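Local coordinates for uncharacterized protein (Bacteroides ovatus, PDB 4FXT), which is of unknown function but belongs to the DUF3823 family, pairing a transthyretin-like N-terminal domain with an E-set-like C-terminal beta domain, at residues N124-T136 / K145-L157. Sequence-based numbering, arbitrary orientation.
With EDO (1,2-ethanediol), chain O.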
loop_
_atom_site.group_PDB
_atom_site.type_symbol
_atom_site.label_atom_id
_atom_site.label_comp_id
_atom_site.label_asym_id
_atom_site.label_seq_id
_atom_site.Cartn_x
_atom_site.Cartn_y
_atom_site.Cartn_z
ATOM N N ASN A 124 -5.478 17.694 -7.263
ATOM C CA ASN A 124 -5.535 17.460 -8.693
ATOM C C ASN A 124 -6.213 16.103 -9.034
ATOM O O ASN A 124 -6.898 16.019 -10.057
ATOM C CB ASN A 124 -4.082 17.474 -9.190
ATOM C CG ASN A 124 -3.873 17.056 -10.610
ATOM O OD1 ASN A 124 -4.582 17.511 -11.521
ATOM N ND2 ASN A 124 -2.846 16.213 -10.822
ATOM N N ALA A 125 -5.983 15.054 -8.195
ATOM C CA ALA A 125 -6.451 13.671 -8.378
ATOM C C ALA A 125 -7.959 13.538 -8.223
ATOM O O ALA A 125 -8.580 14.293 -7.484
ATOM C CB ALA A 125 -5.775 12.750 -7.375
ATOM N N ASN A 126 -8.533 12.525 -8.900
ATOM C CA ASN A 126 -9.958 12.224 -8.871
ATOM C C ASN A 126 -10.147 10.760 -8.567
ATOM O O ASN A 126 -9.454 9.900 -9.114
ATOM C CB ASN A 126 -10.608 12.617 -10.184
ATOM C CG ASN A 126 -10.546 14.098 -10.466
ATOM O OD1 ASN A 126 -10.040 14.508 -11.504
ATOM N ND2 ASN A 126 -10.977 14.940 -9.519
HETATM N N MSE A 127 -11.070 10.490 -7.655
HETATM C CA MSE A 127 -11.374 9.154 -7.124
HETATM C C MSE A 127 -12.104 8.326 -8.176
HETATM O O MSE A 127 -13.066 8.823 -8.780
HETATM C CB MSE A 127 -12.214 9.336 -5.848
HETATM C CG MSE A 127 -12.826 8.082 -5.292
HETATM SE SE MSE A 127 -13.448 8.250 -3.433
HETATM C CE MSE A 127 -14.501 10.000 -3.403
ATOM N N GLU A 128 -11.612 7.068 -8.423
ATOM C CA GLU A 128 -12.231 6.144 -9.404
ATOM C C GLU A 128 -13.082 5.106 -8.721
ATOM O O GLU A 128 -14.182 4.795 -9.208
ATOM C CB GLU A 128 -11.226 5.421 -10.306
ATOM C CG GLU A 128 -10.518 6.284 -11.342
ATOM C CD GLU A 128 -9.669 5.489 -12.325
ATOM O OE1 GLU A 128 -9.616 4.243 -12.177
ATOM O OE2 GLU A 128 -9.096 6.095 -13.266
ATOM N N ASN A 129 -12.570 4.548 -7.612
ATOM C CA ASN A 129 -13.259 3.495 -6.859
ATOM C C ASN A 129 -12.667 3.318 -5.488
ATOM O O ASN A 129 -11.485 3.602 -5.260
ATOM C CB ASN A 129 -13.182 2.132 -7.613
ATOM C CG ASN A 129 -14.024 1.036 -7.029
ATOM O OD1 ASN A 129 -15.232 1.193 -6.817
ATOM N ND2 ASN A 129 -13.420 -0.129 -6.833
ATOM N N VAL A 130 -13.502 2.802 -4.585
ATOM C CA VAL A 130 -13.111 2.342 -3.270
ATOM C C VAL A 130 -13.545 0.888 -3.198
ATOM O O VAL A 130 -14.672 0.577 -3.565
ATOM C CB VAL A 130 -13.649 3.209 -2.124
ATOM C CG1 VAL A 130 -13.203 2.653 -0.770
ATOM C CG2 VAL A 130 -13.188 4.652 -2.297
ATOM N N GLY A 131 -12.650 0.017 -2.767
ATOM C CA GLY A 131 -12.927 -1.406 -2.637
ATOM C C GLY A 131 -12.562 -2.018 -1.299
ATOM O O GLY A 131 -11.602 -1.590 -0.661
ATOM N N ILE A 132 -13.364 -2.998 -0.852
ATOM C CA ILE A 132 -13.115 -3.841 0.315
ATOM C C ILE A 132 -12.783 -5.214 -0.238
ATOM O O ILE A 132 -13.518 -5.714 -1.088
ATOM C CB ILE A 132 -14.233 -3.879 1.398
ATOM C CG1 ILE A 132 -14.606 -2.486 1.938
ATOM C CG2 ILE A 132 -13.880 -4.823 2.555
ATOM C CD1 ILE A 132 -15.709 -1.976 1.305
ATOM N N TYR A 133 -11.660 -5.805 0.203
ATOM C CA TYR A 133 -11.210 -7.103 -0.300
ATOM C C TYR A 133 -11.044 -8.096 0.845
ATOM O O TYR A 133 -10.621 -7.710 1.939
ATOM C CB TYR A 133 -9.894 -6.917 -1.059
ATOM C CG TYR A 133 -10.010 -5.867 -2.151
ATOM C CD1 TYR A 133 -10.622 -6.162 -3.365
ATOM C CD2 TYR A 133 -9.525 -4.576 -1.963
ATOM C CE1 TYR A 133 -10.794 -5.186 -4.346
ATOM C CE2 TYR A 133 -9.660 -3.603 -2.947
ATOM C CZ TYR A 133 -10.302 -3.912 -4.139
ATOM O OH TYR A 133 -10.507 -2.961 -5.110
ATOM N N LEU A 134 -11.443 -9.354 0.605
ATOM C CA LEU A 134 -11.261 -10.495 1.516
ATOM C C LEU A 134 -10.440 -11.542 0.814
ATOM O O LEU A 134 -10.750 -11.861 -0.334
ATOM C CB LEU A 134 -12.587 -11.109 2.030
ATOM C CG LEU A 134 -13.644 -10.190 2.729
ATOM C CD1 LEU A 134 -14.883 -10.963 3.050
ATOM C CD2 LEU A 134 -13.098 -9.520 3.985
ATOM N N GLY A 135 -9.384 -12.034 1.469
ATOM C CA GLY A 135 -8.479 -13.040 0.915
ATOM C C GLY A 135 -8.130 -14.159 1.875
ATOM O O GLY A 135 -8.320 -14.019 3.089
ATOM N N THR A 136 -7.617 -15.287 1.337
ATOM C CA THR A 136 -7.254 -16.430 2.185
ATOM C C THR A 136 -5.881 -16.158 2.849
ATOM O O THR A 136 -5.663 -16.539 4.006
ATOM C CB THR A 136 -7.251 -17.773 1.407
ATOM O OG1 THR A 136 -6.295 -17.715 0.372
ATOM C CG2 THR A 136 -8.577 -18.110 0.767
ATOM N N LYS A 145 -7.882 -11.933 -4.564
ATOM C CA LYS A 145 -9.026 -11.762 -3.659
ATOM C C LYS A 145 -9.967 -12.930 -3.773
ATOM O O LYS A 145 -10.058 -13.553 -4.839
ATOM C CB LYS A 145 -9.778 -10.448 -3.988
ATOM C CG LYS A 145 -10.119 -10.406 -5.479
ATOM C CD LYS A 145 -10.758 -9.198 -5.990
ATOM C CE LYS A 145 -10.703 -9.179 -7.518
ATOM N NZ LYS A 145 -11.406 -10.307 -8.171
ATOM N N GLU A 146 -10.693 -13.208 -2.673
ATOM C CA GLU A 146 -11.700 -14.272 -2.627
ATOM C C GLU A 146 -13.094 -13.621 -2.756
ATOM O O GLU A 146 -14.052 -14.257 -3.195
ATOM C CB GLU A 146 -11.549 -15.111 -1.341
ATOM C CG GLU A 146 -11.946 -16.558 -1.543
ATOM C CD GLU A 146 -11.039 -17.318 -2.485
ATOM O OE1 GLU A 146 -9.835 -16.974 -2.581
ATOM O OE2 GLU A 146 -11.535 -18.285 -3.106
ATOM N N ALA A 147 -13.164 -12.323 -2.419
ATOM C CA ALA A 147 -14.347 -11.482 -2.509
ATOM C C ALA A 147 -13.968 -10.008 -2.583
ATOM O O ALA A 147 -12.967 -9.590 -1.979
ATOM C CB ALA A 147 -15.246 -11.726 -1.313
ATOM N N GLU A 148 -14.762 -9.210 -3.321
ATOM C CA GLU A 148 -14.541 -7.759 -3.393
ATOM C C GLU A 148 -15.861 -7.054 -3.293
ATOM O O GLU A 148 -16.916 -7.645 -3.540
ATOM C CB GLU A 148 -13.775 -7.280 -4.648
ATOM C CG GLU A 148 -14.487 -7.322 -5.987
ATOM C CD GLU A 148 -13.758 -6.661 -7.151
ATOM O OE1 GLU A 148 -12.958 -5.723 -6.919
ATOM O OE2 GLU A 148 -14.067 -7.023 -8.310
ATOM N N LEU A 149 -15.801 -5.783 -2.928
ATOM C CA LEU A 149 -16.946 -4.883 -2.837
ATOM C C LEU A 149 -16.530 -3.550 -3.421
ATOM O O LEU A 149 -15.581 -2.961 -2.920
ATOM C CB LEU A 149 -17.408 -4.777 -1.382
ATOM C CG LEU A 149 -18.680 -4.005 -1.129
ATOM C CD1 LEU A 149 -19.856 -4.630 -1.865
ATOM C CD2 LEU A 149 -18.977 -3.987 0.341
ATOM N N LYS A 150 -17.119 -3.140 -4.546
ATOM C CA LYS A 150 -16.785 -1.867 -5.191
ATOM C C LYS A 150 -17.832 -0.839 -4.742
ATOM O O LYS A 150 -19.021 -1.025 -4.992
ATOM C CB LYS A 150 -16.707 -2.028 -6.712
ATOM C CG LYS A 150 -15.679 -3.070 -7.181
ATOM C CD LYS A 150 -15.614 -3.326 -8.712
ATOM C CE LYS A 150 -15.036 -2.218 -9.561
ATOM N NZ LYS A 150 -14.955 -2.607 -10.997
ATOM N N LEU A 151 -17.410 0.192 -4.002
ATOM C CA LEU A 151 -18.298 1.179 -3.387
ATOM C C LEU A 151 -18.553 2.443 -4.267
ATOM O O LEU A 151 -19.387 3.311 -3.895
ATOM C CB LEU A 151 -17.668 1.638 -2.056
ATOM C CG LEU A 151 -17.359 0.587 -0.997
ATOM C CD1 LEU A 151 -16.715 1.204 0.176
ATOM C CD2 LEU A 151 -18.604 -0.113 -0.537
ATOM N N GLY A 152 -17.826 2.564 -5.388
ATOM C CA GLY A 152 -17.955 3.731 -6.249
ATOM C C GLY A 152 -16.915 4.776 -5.918
ATOM O O GLY A 152 -15.908 4.465 -5.284
ATOM N N ASN A 153 -17.135 6.016 -6.335
ATOM C CA ASN A 153 -16.141 7.052 -6.199
ATOM C C ASN A 153 -16.676 8.312 -5.556
ATOM O O ASN A 153 -16.190 9.394 -5.896
ATOM C CB ASN A 153 -15.642 7.384 -7.594
ATOM C CG ASN A 153 -16.650 7.991 -8.569
ATOM O OD1 ASN A 153 -17.871 8.042 -8.347
ATOM N ND2 ASN A 153 -16.137 8.507 -9.673
ATOM N N THR A 154 -17.692 8.203 -4.656
ATOM C CA THR A 154 -18.285 9.366 -3.967
ATOM C C THR A 154 -18.261 9.119 -2.447
ATOM O O THR A 154 -19.067 9.682 -1.703
ATOM C CB THR A 154 -19.710 9.668 -4.470
ATOM O OG1 THR A 154 -20.553 8.547 -4.182
ATOM C CG2 THR A 154 -19.766 10.050 -5.957
ATOM N N VAL A 155 -17.318 8.291 -1.981
ATOM C CA VAL A 155 -17.158 8.032 -0.549
ATOM C C VAL A 155 -16.706 9.350 0.123
ATOM O O VAL A 155 -15.800 10.001 -0.386
ATOM C CB VAL A 155 -16.179 6.855 -0.278
ATOM C CG1 VAL A 155 -15.982 6.621 1.220
ATOM C CG2 VAL A 155 -16.658 5.574 -0.962
ATOM N N SER A 156 -17.369 9.757 1.234
ATOM C CA SER A 156 -16.999 10.967 1.970
ATOM C C SER A 156 -15.536 10.857 2.496
ATOM O O SER A 156 -15.000 9.766 2.770
ATOM C CB SER A 156 -17.970 11.236 3.108
ATOM O OG SER A 156 -18.094 10.155 4.004
ATOM N N LEU A 157 -14.882 12.008 2.537
ATOM C CA LEU A 157 -13.488 12.172 2.909
ATOM C C LEU A 157 -13.301 12.650 4.342
ATOM O O LEU A 157 -14.226 13.203 4.953
ATOM C CB LEU A 157 -12.883 13.213 1.962
ATOM C CG LEU A 157 -12.273 12.752 0.640
ATOM C CD1 LEU A 157 -13.022 11.598 -0.022
ATOM C CD2 LEU A 157 -12.126 13.918 -0.297
HETATM C C1 EDO O . -5.737 -13.703 -1.580
HETATM O O1 EDO O . -4.785 -14.350 -0.719
HETATM C C2 EDO O . -6.687 -14.684 -2.346
HETATM O O2 EDO O . -7.623 -15.337 -1.493
#
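Leu134 O accepts two backbone N-H groups, from Glu146 N at 2.7 Å and from the more tilted Ala147 N at 3.2 Å. Two successive residues facing one define a classic beta bulge, here at the start of the outer strand of an antiparallel hairpin. Strand 147-150 forms one edge of a four-stranded sheet in the C-terminal, E-set-like domain, while 127-135 lies inside it, paired on its other side with 176-185. Ile132 and Leu149 exchange N-H and C=O as a hydrogen-bonded pair, and Leu151 N donates to Val130 O at 2.8 Å.

Branched aliphatic side chains suit the face of Val130, Ile132 and Leu134, which meets strands 111-120 and 160-166 across the domain interior. There Ile132 CD1 lies 3.5 Å from Leu151 CD1, and Val130, its CG1 anti to the backbone N (chi1 180°), offers that methyl to Leu151 and CG2 to Val155. On the other face, Glu148 runs beside Tyr133, pointing the same way, and brings OE1 to the ring edge, 3.4 Å from CE1; ring and carboxylate planes are 36° apart. Gly131 leaves room for the Tyr133 hydroxyl, which a CB would strike.

Asn129 suits its place because its amide both accepts and donates: OD1 takes the N-H of Gly152, 3.3 Å away, while ND2 bonds to Tyr191 OH. A leucine here would probably leave Gly152 N and the Tyr191 hydroxyl without these partners, and the backbone at Gly152 freer to shift. Gly152 has a positive phi, and its backbone angles would press a CB against the preceding carbonyl oxygen. Farther along, Asn153 ND2 donates to Met127 O at 3.2 Å, tilted 26° from that carbonyl's plane.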